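Side-chain contacts in lipolytic enzyme, G-D-S-L family (Bacteroides thetaiotaomicron, PDB 7BR2), which metabolises the drug diltiazem as a gut microbial serine esterase of the SGNH hydrolase class: residues G60-T63 against A64-N68; V85-G88 against M89-G93; Q287-V290 against I291-P295. All coordinates share one frame; numbering follows the deposited sequence.

Contact 1 (G60-T63 against A64-N68)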
loop_
_atom_site.group_PDB
_atom_site.type_symbol
_atom_site.label_atom_id
_atom_site.label_comp_id
_atom_site.label_asym_id
_atom_site.label_seq_id
_atom_site.Cartn_x
_atom_site.Cartn_y
_atom_site.Cartn_z
ATOM N N GLY A 60 12.334 -6.486 9.048
ATOM C CA GLY A 60 13.077 -7.288 8.088
ATOM C C GLY A 60 13.693 -8.521 8.728
ATOM O O GLY A 60 14.246 -8.463 9.831
ATOM N N GLY A 61 13.622 -9.642 8.004
ATOM C CA GLY A 61 14.178 -10.896 8.454
ATOM C C GLY A 61 13.234 -11.783 9.239
ATOM O O GLY A 61 13.599 -12.927 9.531
ATOM N N ASP A 62 12.054 -11.294 9.628
ATOM C CA ASP A 62 11.185 -12.058 10.522
ATOM C C ASP A 62 10.627 -13.320 9.873
ATOM O O ASP A 62 10.268 -13.341 8.694
ATOM C CB ASP A 62 10.002 -11.210 11.010
ATOM C CG ASP A 62 10.337 -10.342 12.225
ATOM O OD1 ASP A 62 11.542 -10.155 12.523
ATOM O OD2 ASP A 62 9.397 -9.880 12.912
ATOM N N THR A 63 10.486 -14.357 10.692
ATOM C CA THR A 63 9.657 -15.510 10.381
ATOM C C THR A 63 8.451 -15.461 11.302
ATOM O O THR A 63 8.300 -14.531 12.096
ATOM C CB THR A 63 10.412 -16.828 10.571
ATOM O OG1 THR A 63 10.827 -16.933 11.932
ATOM C CG2 THR A 63 11.646 -16.863 9.696
ATOM N N ALA A 64 7.613 -16.490 11.228
ATOM C CA ALA A 64 6.484 -16.549 12.141
ATOM C C ALA A 64 6.957 -16.622 13.588
ATOM O O ALA A 64 6.264 -16.139 14.501
ATOM C CB ALA A 64 5.596 -17.745 11.804
ATOM N N TYR A 65 8.159 -17.174 13.808
ATOM C CA TYR A 65 8.730 -17.238 15.150
ATOM C C TYR A 65 8.992 -15.837 15.717
ATOM O O TYR A 65 8.620 -15.543 16.865
ATOM C CB TYR A 65 10.023 -18.073 15.118
ATOM C CG TYR A 65 10.870 -17.939 16.367
ATOM C CD1 TYR A 65 10.625 -18.725 17.491
ATOM C CD2 TYR A 65 11.911 -17.008 16.433
ATOM C CE1 TYR A 65 11.398 -18.586 18.641
ATOM C CE2 TYR A 65 12.686 -16.865 17.581
ATOM C CZ TYR A 65 12.425 -17.650 18.678
ATOM O OH TYR A 65 13.200 -17.500 19.813
ATOM N N ASP A 66 9.579 -14.940 14.908
ATOM C CA ASP A 66 9.896 -13.587 15.381
ATOM C C ASP A 66 8.643 -12.732 15.558
ATOM O O ASP A 66 8.508 -11.985 16.544
ATOM C CB ASP A 66 10.852 -12.916 14.402
ATOM C CG ASP A 66 12.066 -13.763 14.106
ATOM O OD1 ASP A 66 12.876 -13.963 15.036
ATOM O OD2 ASP A 66 12.224 -14.218 12.948
ATOM N N MET A 67 7.739 -12.802 14.587
ATOM C CA MET A 67 6.456 -12.126 14.690
ATOM C C MET A 67 5.720 -12.526 15.968
ATOM O O MET A 67 5.175 -11.668 16.689
ATOM C CB MET A 67 5.650 -12.447 13.438
ATOM C CG MET A 67 6.281 -11.866 12.177
ATOM S SD MET A 67 5.324 -12.281 10.691
ATOM C CE MET A 67 6.495 -12.012 9.371
ATOM N N ASN A 68 5.732 -13.829 16.288
ATOM C CA ASN A 68 5.100 -14.302 17.512
ATOM C C ASN A 68 5.789 -13.742 18.751
ATOM O O ASN A 68 5.115 -13.379 19.721
ATOM C CB ASN A 68 5.105 -15.832 17.563
ATOM C CG ASN A 68 4.458 -16.369 18.831
ATOM O OD1 ASN A 68 3.246 -16.256 19.012
ATOM N ND2 ASN A 68 5.271 -16.911 19.735
#
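T63 and D66 hold each other across the first turn of helix 64-75 in a capping box, with T63 at the N-cap. D66 turns its carboxylate back, and OD2 receives the backbone N of T63 at 2.9 Å through its anti lone pair, in a nearly straight bond (167°). The hydroxyl OG1 of T63 donates to the same OD2 at 3.2 Å, from above the carboxylate plane. It can do so because OG1 stands between the backbone N and the carbonyl carbon (chi1 60°), where it also accepts a weak bond from Y65 N at 3.3 Å. A short hydroxyl and a short carboxylate suit these places, since each can fold back on nearby backbone.

The inner flank is tight. CB of D66 lies 3.4 Å from OD1 of D62, whose OD2 is salt-bridged to R70, and CG of M67 presses to 3.3 Å from O of T63 before its flexible thioether passes on to F87 and M120. The outer flank is looser: Y65 touches T63 OG1 with its CB, while its exposed ring takes no part in the contact, as suits a polar-tipped aromatic at a surface.

Two acids stand close, D62 OD1 lying 4.1 Å from D66 OD2. R70 and the N-H groups of the helix start probably offset their repulsion, consistent with both remaining ionised.

Contact 2 (V85-G88 against M89-G93)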
loop_
_atom_site.group_PDB
_atom_site.type_symbol
_atom_site.label_atom_id
_atom_site.label_comp_id
_atom_site.label_asym_id
_atom_site.label_seq_id
_atom_site.Cartn_x
_atom_site.Cartn_y
_atom_site.Cartn_z
ATOM N N VAL A 85 -1.978 -10.183 8.708
ATOM C CA VAL A 85 -0.867 -11.070 9.048
ATOM C C VAL A 85 -0.332 -11.699 7.764
ATOM O O VAL A 85 -1.078 -12.369 7.042
ATOM C CB VAL A 85 -1.290 -12.153 10.058
ATOM C CG1 VAL A 85 -0.121 -13.050 10.431
ATOM C CG2 VAL A 85 -1.919 -11.525 11.307
ATOM N N THR A 86 0.941 -11.445 7.454
ATOM C CA THR A 86 1.605 -12.002 6.280
ATOM C C THR A 86 3.011 -12.459 6.650
ATOM O O THR A 86 3.701 -11.799 7.436
ATOM C CB THR A 86 1.669 -10.993 5.128
ATOM O OG1 THR A 86 2.177 -11.648 3.957
ATOM C CG2 THR A 86 2.566 -9.795 5.477
ATOM N N PHE A 87 3.420 -13.602 6.109
ATOM C CA PHE A 87 4.723 -14.181 6.415
ATOM C C PHE A 87 4.988 -15.293 5.413
ATOM O O PHE A 87 4.125 -15.645 4.602
ATOM C CB PHE A 87 4.795 -14.725 7.849
ATOM C CG PHE A 87 3.921 -15.923 8.086
ATOM C CD1 PHE A 87 2.544 -15.791 8.137
ATOM C CD2 PHE A 87 4.476 -17.184 8.242
ATOM C CE1 PHE A 87 1.739 -16.895 8.344
ATOM C CE2 PHE A 87 3.681 -18.285 8.452
ATOM C CZ PHE A 87 2.309 -18.144 8.504
ATOM N N GLY A 88 6.200 -15.842 5.460
ATOM C CA GLY A 88 6.541 -16.994 4.648
ATOM C C GLY A 88 7.744 -16.790 3.751
ATOM O O GLY A 88 8.395 -17.766 3.377
ATOM N N MET A 89 8.022 -15.551 3.349
ATOM C CA MET A 89 9.166 -15.341 2.463
ATOM C C MET A 89 10.465 -15.802 3.119
ATOM O O MET A 89 11.317 -16.424 2.465
ATOM C CB MET A 89 9.254 -13.879 2.033
ATOM C CG MET A 89 10.415 -13.601 1.071
ATOM S SD MET A 89 10.346 -14.461 -0.528
ATOM C CE MET A 89 9.022 -13.594 -1.369
ATOM N N ASN A 90 10.628 -15.531 4.416
ATOM C CA ASN A 90 11.795 -15.994 5.155
ATOM C C ASN A 90 11.604 -17.406 5.681
ATOM O O ASN A 90 12.554 -18.189 5.704
ATOM C CB ASN A 90 12.101 -15.029 6.297
ATOM C CG ASN A 90 12.623 -13.705 5.799
ATOM O OD1 ASN A 90 13.559 -13.664 4.990
ATOM N ND2 ASN A 90 12.004 -12.615 6.243
ATOM N N ASP A 91 10.393 -17.731 6.137
ATOM C CA ASP A 91 10.126 -19.071 6.639
ATOM C C ASP A 91 10.487 -20.135 5.605
ATOM O O ASP A 91 11.022 -21.196 5.946
ATOM C CB ASP A 91 8.652 -19.192 7.044
ATOM C CG ASP A 91 8.186 -18.065 7.976
ATOM O OD1 ASP A 91 8.282 -16.874 7.572
ATOM O OD2 ASP A 91 7.713 -18.371 9.103
ATOM N N SER A 92 10.204 -19.866 4.331
ATOM C CA SER A 92 10.387 -20.876 3.296
ATOM C C SER A 92 11.849 -21.259 3.092
ATOM O O SER A 92 12.124 -22.371 2.631
ATOM C CB SER A 92 9.809 -20.382 1.976
ATOM O OG SER A 92 10.203 -19.044 1.737
ATOM N N GLY A 93 12.791 -20.388 3.433
ATOM C CA GLY A 93 14.193 -20.668 3.204
ATOM C C GLY A 93 14.650 -20.302 1.801
ATOM O O GLY A 93 13.871 -19.895 0.935
HETATM O O HOH W 1 8.562 -14.349 6.114
#
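G88 and D91 begin and end the sequence G88-M89-N90-D91, the Gly-Xaa-Asn-Asp block of SGNH hydrolases, which follows strand 82-85 of the parallel sheet. Between them the chain doubles back, and OD1 of D91 comes to 3.1 Å from the N of G88, a weak and strongly bent bond (122°). Water 1 supplements it, accepting from G88 N and donating to D91 OD1. At the other end of the same residue, G88 O is gripped twice by S92. OG donates from 2.8 Å in the carbonyl plane, whereas the backbone N donates from 2.9 Å, tilted out of that plane. Serine suits the place because, at chi1 45°, its OG points back along the turn to a carbonyl four residues earlier. Glycine suits position 88 because at its backbone angles a CB would jam against the preceding carbonyl O.

The ring of F87 closes the side beside D91. Its CD2 meets OD2 of D91 at 3.6 Å, so the carboxylate lies at the ring edge, with the two planes 63° apart.

Further out, OD2 of D91 is fixed by A64 N and S113 OG, which hold the carboxylate in orientation, while K155 NZ bonds to S92 OG. F87 itself packs nearly parallel to F117. The bent, apolar chain of M89 packs on I159 and I206. N90, whose counterpart in related enzymes serves the oxyanion hole, starts a type I turn ending at G93; its ND2 bonds to D62 O and its OD1 to Y94 OH. The backbone N of N90 gives its hydrogen to water 1 at 2.9 Å.

Contact 3 (Q287-V290 against I291-P295)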
loop_
_atom_site.group_PDB
_atom_site.type_symbol
_atom_site.label_atom_id
_atom_site.label_comp_id
_atom_site.label_asym_id
_atom_site.label_seq_id
_atom_site.Cartn_x
_atom_site.Cartn_y
_atom_site.Cartn_z
ATOM N N GLN A 287 5.725 4.154 -8.074
ATOM C CA GLN A 287 4.322 3.848 -7.816
ATOM C C GLN A 287 3.496 3.980 -9.109
ATOM O O GLN A 287 2.593 3.168 -9.373
ATOM C CB GLN A 287 3.815 4.772 -6.684
ATOM C CG GLN A 287 2.390 4.555 -6.195
ATOM C CD GLN A 287 1.908 5.681 -5.277
ATOM O OE1 GLN A 287 2.567 6.709 -5.151
ATOM N NE2 GLN A 287 0.736 5.502 -4.670
ATOM N N ALA A 288 3.796 5.010 -9.919
ATOM C CA ALA A 288 3.020 5.297 -11.127
ATOM C C ALA A 288 3.062 4.162 -12.130
ATOM O O ALA A 288 2.098 3.957 -12.885
ATOM C CB ALA A 288 3.530 6.606 -11.758
ATOM N N GLU A 289 4.146 3.388 -12.111
ATOM C CA GLU A 289 4.269 2.257 -13.002
ATOM C C GLU A 289 3.118 1.292 -12.856
ATOM O O GLU A 289 2.811 0.579 -13.824
ATOM C CB GLU A 289 5.587 1.531 -12.669
ATOM C CG GLU A 289 5.950 0.362 -13.536
ATOM C CD GLU A 289 6.515 0.810 -14.842
ATOM O OE1 GLU A 289 7.143 1.890 -14.877
ATOM O OE2 GLU A 289 6.308 0.065 -15.829
ATOM N N VAL A 290 2.372 1.383 -11.748
ATOM C CA VAL A 290 1.238 0.482 -11.551
ATOM C C VAL A 290 0.281 0.554 -12.724
ATOM O O VAL A 290 -0.368 -0.446 -13.068
ATOM C CB VAL A 290 0.471 0.800 -10.240
ATOM C CG1 VAL A 290 -0.353 2.089 -10.372
ATOM C CG2 VAL A 290 -0.458 -0.342 -9.855
ATOM N N ILE A 291 0.198 1.715 -13.386
ATOM C CA ILE A 291 -0.805 1.844 -14.440
ATOM C C ILE A 291 -0.532 0.909 -15.608
ATOM O O ILE A 291 -1.467 0.529 -16.299
ATOM C CB ILE A 291 -0.962 3.295 -14.911
ATOM C CG1 ILE A 291 0.252 3.791 -15.686
ATOM C CG2 ILE A 291 -1.268 4.207 -13.730
ATOM C CD1 ILE A 291 0.109 5.263 -16.078
ATOM N N LYS A 292 0.718 0.503 -15.835
ATOM C CA LYS A 292 1.052 -0.371 -16.960
ATOM C C LYS A 292 1.034 -1.855 -16.599
ATOM O O LYS A 292 1.287 -2.695 -17.470
ATOM C CB LYS A 292 2.424 0.003 -17.542
ATOM C CG LYS A 292 2.391 1.318 -18.293
ATOM C CD LYS A 292 3.404 2.279 -17.742
ATOM C CE LYS A 292 4.703 2.191 -18.508
ATOM N NZ LYS A 292 5.684 3.204 -18.024
ATOM N N GLU A 293 0.655 -2.201 -15.370
ATOM C CA GLU A 293 0.728 -3.573 -14.884
ATOM C C GLU A 293 -0.619 -4.129 -14.500
ATOM O O GLU A 293 -0.821 -5.338 -14.585
ATOM C CB GLU A 293 1.661 -3.664 -13.664
ATOM C CG GLU A 293 3.056 -3.144 -13.950
ATOM C CD GLU A 293 3.896 -2.973 -12.703
ATOM O OE1 GLU A 293 3.326 -2.892 -11.588
ATOM O OE2 GLU A 293 5.138 -2.923 -12.840
ATOM N N VAL A 294 -1.535 -3.277 -14.056
ATOM C CA VAL A 294 -2.897 -3.671 -13.706
ATOM C C VAL A 294 -3.830 -2.570 -14.179
ATOM O O VAL A 294 -3.392 -1.438 -14.434
ATOM C CB VAL A 294 -3.063 -3.908 -12.181
ATOM C CG1 VAL A 294 -2.233 -5.098 -11.713
ATOM C CG2 VAL A 294 -2.679 -2.653 -11.376
ATOM N N PRO A 295 -5.124 -2.879 -14.352
ATOM C CA PRO A 295 -6.058 -1.823 -14.774
ATOM C C PRO A 295 -6.360 -0.862 -13.631
ATOM O O PRO A 295 -7.519 -0.744 -13.216
ATOM C CB PRO A 295 -7.312 -2.596 -15.210
ATOM C CG PRO A 295 -7.066 -4.023 -14.887
ATOM C CD PRO A 295 -5.824 -4.145 -14.079
#
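E289 reaches over the next turn of chain to meet K292 and E293. From CB the chain sets out with CG anti to the backbone N (chi1 -177°), and CG is the first atom to meet 291-295, lying 3.5 Å from OE2 of E293. The chain then bends at chi2 (78°), which swings CD towards the amine of K292. At the tip OE1 makes a long salt bridge to K292 NZ, 3.7 Å, while OE2 lies beside CE of the same lysine at 3.8 Å. A long, flexible lysine suits this exposed edge: it bends twice along its chain and brings its charge alongside the glutamate.

The backbone beneath is a 3-10 turn, with I291 N bonded to A288 O and K292 N to E289 O. Further along, V290 O takes two donors, E293 N from well above the carbonyl plane and V294 N nearly in line with the C=O. This run lies in the loop that leads from strand 260-267 into helix 296-300.

The buried flank of 287-295 is apolar, where compact branched valines suit the close packing. CG2 of V290 touches CG2 of V294 at 3.5 Å, the two branched chains crossing at a slant, and M214 and F296 pack against V290 as well. I291, on a more open flank, lays CG1 over A288 O at 3.4 Å and reaches L274 and M297.

E293 sits less easily. Its carboxylate lies near those of E289 and D211, OE2 to E289 OE2 being 4.4 Å, and its OE1 is buried without a partner, so its ionisation may well be shifted towards the protonated form.

In the fold
Contacts 1 and 2 adjoin in the SGNH hydrolase domain, each in or at the end of a loop that leaves a strand of the same parallel sheet. Two hydrogen bonds join them directly, near the probable catalytic triad. Contact 3 stands apart, its centre about 30 Å from that of contact 1 and 26 Å from that of contact 2. Chemistry follows place. Buried contact 2 depends on a glycine, a bound water and polar groups with multiple partners; partly buried contact 1 caps a helix with a threonine and an aspartate; partly buried contact 3 combines a long salt bridge on its exposed flank with valine packing inside.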